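Local coordinates for protein putative phosphosugar isomerase (Clostridium difficile, PDB 3G68) that probably acts on phosphosugars as an isomerase, being a double-SIS-domain protein related to the isomerising part of glutamine-fructose-6-phosphate transaminase, at residues B[254-264]-B[278-289]. Sequence-based numbering, arbitrary orientation.
Sequences INSDSTIFILD and LSGWTENVFAIG
In the beta-alpha-beta unit formed by strand 258-264, helix 271-279 and strand 284-289, the backbones of Ile-260, Ile-262 and Asp-264 bond those of Asn-284, Phe-286 and Ile-288 in parallel pairing, with Ile-260 opposite Val-285. Strand 258-264 uses its even residues: Ile-260 N donates to Asn-284 O (2.9 Å), Ile-260 O accepts from Phe-286 N (2.8 Å), and the same alternation runs through Ile-262 to Asp-264 N, which meets Ile-288 O. The odd residues bond strand 210-215 on the other edge.

Ahead of this regular pairing, side chains take over from the backbone. Ser-258 O receives two donors: Thr-282 OG1 at 2.6 Å, in the carbonyl plane, and the longer bond from Asn-284 ND2 at 3.3 Å, which comes from well above that plane. With Thr-282 OG1 opposite its own backbone N (chi1 173°), the hydroxyl makes two bonds from that position, donating to Ser-258 O and accepting from Asn-284 N in an ST turn. A water bridges Ser-256 O and Glu-283 N.

The sheet's two faces pack differently. On one, the rings of Phe-261 and Phe-286 run alongside each other, tilted by 24° and displaced, centroids 5.3 Å apart, with scarcely any of one ring over the other. Thr-259 CG2 reaches the edge of the Phe-286 ring, while helix 202-206 packs against both rings. On the face toward helix 271-279, Ile-262 CD1 meets Leu-278 CD1 (4.3 Å) and Val-285 CG1. In the loop leading into strand 258-264, Ile-254 CG2 touches the indole edge at Trp-281 CE3.

Neighbouring parallel strands joined by a helix across one face are characteristic of the alpha-beta-alpha sandwich of SIS domains.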
ATOM      1  N   ILE B 254     -55.452  20.355 -34.005  1.00 10.98           N
ATOM      2  CA  ILE B 254     -54.175  19.732 -34.404  1.00 10.55           C
ATOM      3  C   ILE B 254     -54.235  19.366 -35.887  1.00 12.40           C
ATOM      4  O   ILE B 254     -55.248  18.796 -36.369  1.00 12.12           O
ATOM      5  CB  ILE B 254     -53.842  18.523 -33.515  1.00  8.75           C
ATOM      6  CG1 ILE B 254     -53.699  18.946 -32.037  1.00 10.36           C
ATOM      7  CG2 ILE B 254     -52.592  17.760 -34.000  1.00  8.96           C
ATOM      8  CD1 ILE B 254     -52.646  20.050 -31.687  1.00  9.09           C
ATOM      9  N   ASN B 255     -53.179  19.725 -36.623  1.00 10.25           N
ATOM     10  CA  ASN B 255     -53.062  19.374 -38.044  1.00 12.61           C
ATOM     11  C   ASN B 255     -51.615  19.038 -38.380  1.00 12.71           C
ATOM     12  O   ASN B 255     -50.756  19.053 -37.481  1.00 10.89           O
ATOM     13  CB  ASN B 255     -53.677  20.452 -38.945  1.00 14.13           C
ATOM     14  CG  ASN B 255     -53.036  21.779 -38.754  1.00 17.16           C
ATOM     15  OD1 ASN B 255     -51.840  21.890 -38.928  1.00 17.44           O
ATOM     16  ND2 ASN B 255     -53.830  22.804 -38.379  1.00 14.70           N
ATOM     17  N   SER B 256     -51.332  18.701 -39.638  1.00 12.62           N
ATOM     18  CA  SER B 256     -50.000  18.202 -39.976  1.00 13.63           C
ATOM     19  C   SER B 256     -48.884  19.250 -39.831  1.00 11.95           C
ATOM     20  O   SER B 256     -47.676  18.910 -39.823  1.00 12.76           O
ATOM     21  CB  SER B 256     -50.009  17.567 -41.372  1.00 15.63           C
ATOM     22  OG  SER B 256     -50.095  18.601 -42.318  1.00 16.10           O
ATOM     23  N   ASP B 257     -49.261  20.513 -39.767  1.00 13.08           N
ATOM     24  CA  ASP B 257     -48.301  21.599 -39.512  1.00 14.16           C
ATOM     25  C   ASP B 257     -48.104  21.918 -38.009  1.00 14.15           C
ATOM     26  O   ASP B 257     -47.348  22.855 -37.683  1.00 11.76           O
ATOM     27  CB  ASP B 257     -48.737  22.891 -40.229  1.00 15.68           C
ATOM     28  CG  ASP B 257     -48.447  22.901 -41.735  1.00 21.91           C
ATOM     29  OD1 ASP B 257     -47.613  22.110 -42.256  1.00 25.77           O
ATOM     30  OD2 ASP B 257     -49.052  23.775 -42.385  1.00 26.34           O
ATOM     31  N   SER B 258     -48.779  21.190 -37.106  1.00 12.09           N
ATOM     32  CA  SER B 258     -48.646  21.398 -35.668  1.00 10.47           C
ATOM     33  C   SER B 258     -47.397  20.686 -35.127  1.00 12.32           C
ATOM     34  O   SER B 258     -47.086  19.535 -35.541  1.00 13.54           O
ATOM     35  CB  SER B 258     -49.841  20.785 -34.903  1.00 10.77           C
ATOM     36  OG  SER B 258     -51.086  21.332 -35.319  1.00 10.36           O
ATOM     37  N   THR B 259     -46.715  21.362 -34.209  1.00 10.56           N
ATOM     38  CA  THR B 259     -45.615  20.813 -33.432  1.00 10.24           C
ATOM     39  C   THR B 259     -46.118  20.662 -32.003  1.00  9.75           C
ATOM     40  O   THR B 259     -46.719  21.612 -31.435  1.00  9.95           O
ATOM     41  CB  THR B 259     -44.392  21.696 -33.478  1.00 10.04           C
ATOM     42  OG1 THR B 259     -43.917  21.779 -34.835  1.00 10.49           O
ATOM     43  CG2 THR B 259     -43.270  21.112 -32.573  1.00  8.61           C
ATOM     44  N   ILE B 260     -45.833  19.504 -31.408  1.00 10.83           N
ATOM     45  CA  ILE B 260     -46.245  19.211 -30.018  0.50  9.50           C
ATOM     46  C   ILE B 260     -45.092  18.623 -29.228  1.00  9.08           C
ATOM     47  O   ILE B 260     -44.406  17.699 -29.680  1.00  9.48           O
ATOM     48  CB  ILE B 260     -47.454  18.228 -29.855  0.50  9.04           C
ATOM     49  CG1 ILE B 260     -48.626  18.610 -30.748  0.50 10.97           C
ATOM     50  CG2 ILE B 260     -47.934  18.212 -28.395  0.50  8.89           C
ATOM     51  CD1 ILE B 260     -48.456  18.176 -32.140  0.50 10.80           C
ATOM     52  N   PHE B 261     -44.866  19.212 -28.043  1.00  8.58           N
ATOM     53  CA  PHE B 261     -43.867  18.752 -27.082  1.00  9.59           C
ATOM     54  C   PHE B 261     -44.661  18.163 -25.927  1.00 10.41           C
ATOM     55  O   PHE B 261     -45.554  18.848 -25.387  1.00  9.91           O
ATOM     56  CB  PHE B 261     -42.986  19.874 -26.567  1.00  9.42           C
ATOM     57  CG  PHE B 261     -42.073  20.401 -27.589  1.00  8.01           C
ATOM     58  CD1 PHE B 261     -40.900  19.713 -27.891  1.00  9.30           C
ATOM     59  CD2 PHE B 261     -42.382  21.545 -28.296  1.00  9.01           C
ATOM     60  CE1 PHE B 261     -40.040  20.161 -28.861  1.00 11.47           C
ATOM     61  CE2 PHE B 261     -41.499  22.031 -29.279  1.00 16.49           C
ATOM     62  CZ  PHE B 261     -40.327  21.337 -29.558  1.00 13.46           C
ATOM     63  N   ILE B 262     -44.382  16.900 -25.599  1.00  9.84           N
ATOM     64  CA  ILE B 262     -45.018  16.226 -24.462  1.00 11.50           C
ATOM     65  C   ILE B 262     -43.966  16.061 -23.355  1.00 11.63           C
ATOM     66  O   ILE B 262     -42.940  15.407 -23.545  1.00 12.18           O
ATOM     67  CB  ILE B 262     -45.664  14.878 -24.854  1.00 11.69           C
ATOM     68  CG1 ILE B 262     -46.759  15.142 -25.927  1.00 16.44           C
ATOM     69  CG2 ILE B 262     -46.295  14.211 -23.616  1.00 13.73           C
ATOM     70  CD1 ILE B 262     -47.634  13.939 -26.325  1.00 16.34           C
ATOM     71  N   LEU B 263     -44.230  16.698 -22.219  1.00 12.02           N
ATOM     72  CA  LEU B 263     -43.367  16.635 -21.036  1.00 11.59           C
ATOM     73  C   LEU B 263     -43.969  15.506 -20.201  1.00 12.68           C
ATOM     74  O   LEU B 263     -44.974  15.695 -19.526  1.00 12.69           O
ATOM     75  CB  LEU B 263     -43.404  17.978 -20.309  1.00  9.82           C
ATOM     76  CG  LEU B 263     -42.987  19.208 -21.131  1.00 10.39           C
ATOM     77  CD1 LEU B 263     -43.005  20.475 -20.219  1.00  9.19           C
ATOM     78  CD2 LEU B 263     -41.616  18.985 -21.726  1.00 10.63           C
ATOM     79  N   ASP B 264     -43.382  14.323 -20.324  1.00 14.25           N
ATOM     80  CA  ASP B 264     -43.910  13.099 -19.730  1.00 15.35           C
ATOM     81  C   ASP B 264     -43.252  12.791 -18.377  1.00 14.33           C
ATOM     82  O   ASP B 264     -42.129  12.278 -18.303  1.00 13.32           O
ATOM     83  CB  ASP B 264     -43.758  11.935 -20.718  1.00 16.43           C
ATOM     84  CG  ASP B 264     -44.226  10.597 -20.138  1.00 17.86           C
ATOM     85  OD1 ASP B 264     -44.997  10.590 -19.152  1.00 18.98           O
ATOM     86  OD2 ASP B 264     -43.804   9.555 -20.673  1.00 22.19           O
ATOM     87  N   LEU B 278     -51.931  11.517 -31.676  1.00 13.42           N
ATOM     88  CA  LEU B 278     -51.400  12.746 -32.284  1.00 13.88           C
ATOM     89  C   LEU B 278     -50.423  12.476 -33.415  1.00 15.27           C
ATOM     90  O   LEU B 278     -50.359  13.259 -34.364  1.00 15.31           O
ATOM     91  CB  LEU B 278     -50.726  13.633 -31.232  1.00 13.78           C
ATOM     92  CG  LEU B 278     -51.634  14.174 -30.143  1.00 15.59           C
ATOM     93  CD1 LEU B 278     -50.814  14.866 -29.049  1.00 15.79           C
ATOM     94  CD2 LEU B 278     -52.670  15.099 -30.779  1.00  9.66           C
ATOM     95  N   SER B 279     -49.647  11.388 -33.319  1.00 16.45           N
ATOM     96  CA  SER B 279     -48.649  11.062 -34.352  1.00 18.21           C
ATOM     97  C   SER B 279     -49.302  10.646 -35.667  1.00 19.45           C
ATOM     98  O   SER B 279     -48.669  10.668 -36.714  1.00 21.64           O
ATOM     99  CB  SER B 279     -47.613  10.051 -33.840  1.00 18.52           C
ATOM    100  OG  SER B 279     -46.908  10.610 -32.730  1.00 16.66           O
ATOM    101  N   GLY B 280     -50.574  10.279 -35.603  1.00 20.31           N
ATOM    102  CA  GLY B 280     -51.374  10.010 -36.782  1.00 18.71           C
ATOM    103  C   GLY B 280     -51.793  11.293 -37.489  1.00 16.61           C
ATOM    104  O   GLY B 280     -52.154  11.224 -38.654  1.00 16.55           O
ATOM    105  N   TRP B 281     -51.789  12.442 -36.806  1.00 15.16           N
ATOM    106  CA  TRP B 281     -52.155  13.747 -37.402  1.00 14.58           C
ATOM    107  C   TRP B 281     -50.962  14.637 -37.775  1.00 14.67           C
ATOM    108  O   TRP B 281     -51.085  15.480 -38.669  1.00 13.64           O
ATOM    109  CB  TRP B 281     -53.091  14.552 -36.492  1.00 15.53           C
ATOM    110  CG  TRP B 281     -54.393  13.847 -36.109  1.00 20.41           C
ATOM    111  CD1 TRP B 281     -55.088  12.957 -36.869  1.00 26.82           C
ATOM    112  CD2 TRP B 281     -55.205  14.095 -34.953  1.00 16.96           C
ATOM    113  NE1 TRP B 281     -56.242  12.577 -36.229  1.00 25.15           N
ATOM    114  CE2 TRP B 281     -56.339  13.253 -35.048  1.00 22.47           C
ATOM    115  CE3 TRP B 281     -55.057  14.891 -33.818  1.00 18.13           C
ATOM    116  CZ2 TRP B 281     -57.343  13.213 -34.062  1.00 18.58           C
ATOM    117  CZ3 TRP B 281     -56.050  14.858 -32.841  1.00 20.00           C
ATOM    118  CH2 TRP B 281     -57.177  14.011 -32.968  1.00 20.15           C
ATOM    119  N   THR B 282     -49.836  14.473 -37.080  1.00 12.29           N
ATOM    120  CA  THR B 282     -48.618  15.255 -37.330  1.00 12.37           C
ATOM    121  C   THR B 282     -47.372  14.433 -37.029  1.00 11.75           C
ATOM    122  O   THR B 282     -47.373  13.598 -36.103  1.00 11.97           O
ATOM    123  CB  THR B 282     -48.585  16.585 -36.495  1.00 13.45           C
ATOM    124  OG1 THR B 282     -47.310  17.237 -36.647  1.00 11.02           O
ATOM    125  CG2 THR B 282     -48.860  16.330 -35.023  1.00 12.59           C
ATOM    126  N   GLU B 283     -46.339  14.679 -37.834  1.00 11.02           N
ATOM    127  CA  GLU B 283     -45.048  14.016 -37.695  0.50 13.16           C
ATOM    128  C   GLU B 283     -44.140  14.792 -36.719  1.00 12.77           C
ATOM    129  O   GLU B 283     -42.990  14.396 -36.463  1.00 14.34           O
ATOM    130  CB  GLU B 283     -44.403  13.843 -39.087  0.50 12.73           C
ATOM    131  CG  GLU B 283     -45.275  12.988 -40.031  0.50 15.94           C
ATOM    132  CD  GLU B 283     -44.640  12.670 -41.379  0.50 16.07           C
ATOM    133  OE1 GLU B 283     -45.256  11.874 -42.146  0.50 24.13           O
ATOM    134  OE2 GLU B 283     -43.552  13.198 -41.676  0.50 24.07           O
ATOM    135  N   ASN B 284     -44.659  15.887 -36.154  1.00 12.21           N
ATOM    136  CA  ASN B 284     -43.913  16.754 -35.249  1.00 10.65           C
ATOM    137  C   ASN B 284     -44.259  16.604 -33.782  1.00 10.12           C
ATOM    138  O   ASN B 284     -44.477  17.613 -33.086  1.00  9.80           O
ATOM    139  CB  ASN B 284     -44.128  18.211 -35.710  1.00 11.66           C
ATOM    140  CG  ASN B 284     -43.892  18.372 -37.184  1.00 17.27           C
ATOM    141  OD1 ASN B 284     -42.860  17.944 -37.701  1.00 17.94           O
ATOM    142  ND2 ASN B 284     -44.866  18.942 -37.886  1.00 25.23           N
ATOM    143  N   VAL B 285     -44.310  15.353 -33.298  1.00  9.21           N
ATOM    144  CA  VAL B 285     -44.558  15.067 -31.881  1.00  8.02           C
ATOM    145  C   VAL B 285     -43.202  14.671 -31.222  1.00  8.65           C
ATOM    146  O   VAL B 285     -42.509  13.747 -31.672  1.00  9.56           O
ATOM    147  CB  VAL B 285     -45.642  13.997 -31.634  1.00  9.10           C
ATOM    148  CG1 VAL B 285     -45.830  13.853 -30.100  1.00  7.96           C
ATOM    149  CG2 VAL B 285     -46.986  14.392 -32.306  1.00  7.96           C
ATOM    150  N   PHE B 286     -42.821  15.383 -30.172  1.00  8.99           N
ATOM    151  CA  PHE B 286     -41.532  15.165 -29.465  1.00  9.30           C
ATOM    152  C   PHE B 286     -41.850  14.909 -28.000  1.00 10.55           C
ATOM    153  O   PHE B 286     -42.414  15.770 -27.349  1.00 10.59           O
ATOM    154  CB  PHE B 286     -40.623  16.408 -29.569  1.00 10.01           C
ATOM    155  CG  PHE B 286     -40.362  16.860 -30.981  1.00 10.70           C
ATOM    156  CD1 PHE B 286     -39.256  16.387 -31.691  1.00  7.96           C
ATOM    157  CD2 PHE B 286     -41.198  17.770 -31.595  1.00 13.95           C
ATOM    158  CE1 PHE B 286     -39.028  16.784 -32.979  1.00  9.00           C
ATOM    159  CE2 PHE B 286     -40.958  18.176 -32.912  1.00 13.80           C
ATOM    160  CZ  PHE B 286     -39.883  17.683 -33.590  1.00 14.03           C
ATOM    161  N   ALA B 287     -41.508  13.718 -27.492  1.00 10.54           N
ATOM    162  CA  ALA B 287     -41.748  13.384 -26.081  1.00  9.66           C
ATOM    163  C   ALA B 287     -40.462  13.484 -25.286  1.00  9.05           C
ATOM    164  O   ALA B 287     -39.428  13.049 -25.731  1.00  8.94           O
ATOM    165  CB  ALA B 287     -42.358  11.999 -25.950  1.00  8.48           C
ATOM    166  N   ILE B 288     -40.554  14.084 -24.110  1.00 10.36           N
ATOM    167  CA  ILE B 288     -39.414  14.311 -23.235  1.00 11.09           C
ATOM    168  C   ILE B 288     -39.710  13.668 -21.868  1.00 11.33           C
ATOM    169  O   ILE B 288     -40.729  13.972 -21.239  1.00 11.94           O
ATOM    170  CB  ILE B 288     -39.171  15.838 -23.033  1.00 11.30           C
ATOM    171  CG1 ILE B 288     -38.880  16.529 -24.382  1.00 10.49           C
ATOM    172  CG2 ILE B 288     -38.092  16.039 -22.007  1.00  7.84           C
ATOM    173  CD1 ILE B 288     -38.809  18.064 -24.349  1.00 11.01           C
ATOM    174  N   GLY B 289     -38.804  12.794 -21.416  1.00 14.09           N
ATOM    175  CA  GLY B 289     -38.948  12.169 -20.121  1.00 15.21           C
ATOM    176  C   GLY B 289     -38.011  11.033 -19.797  1.00 16.42           C
ATOM    177  O   GLY B 289     -37.137  10.668 -20.596  1.00 14.49           O
TER
HETATM  178  O   HOH W   1     -46.614  16.505 -40.080  1.00 14.51           O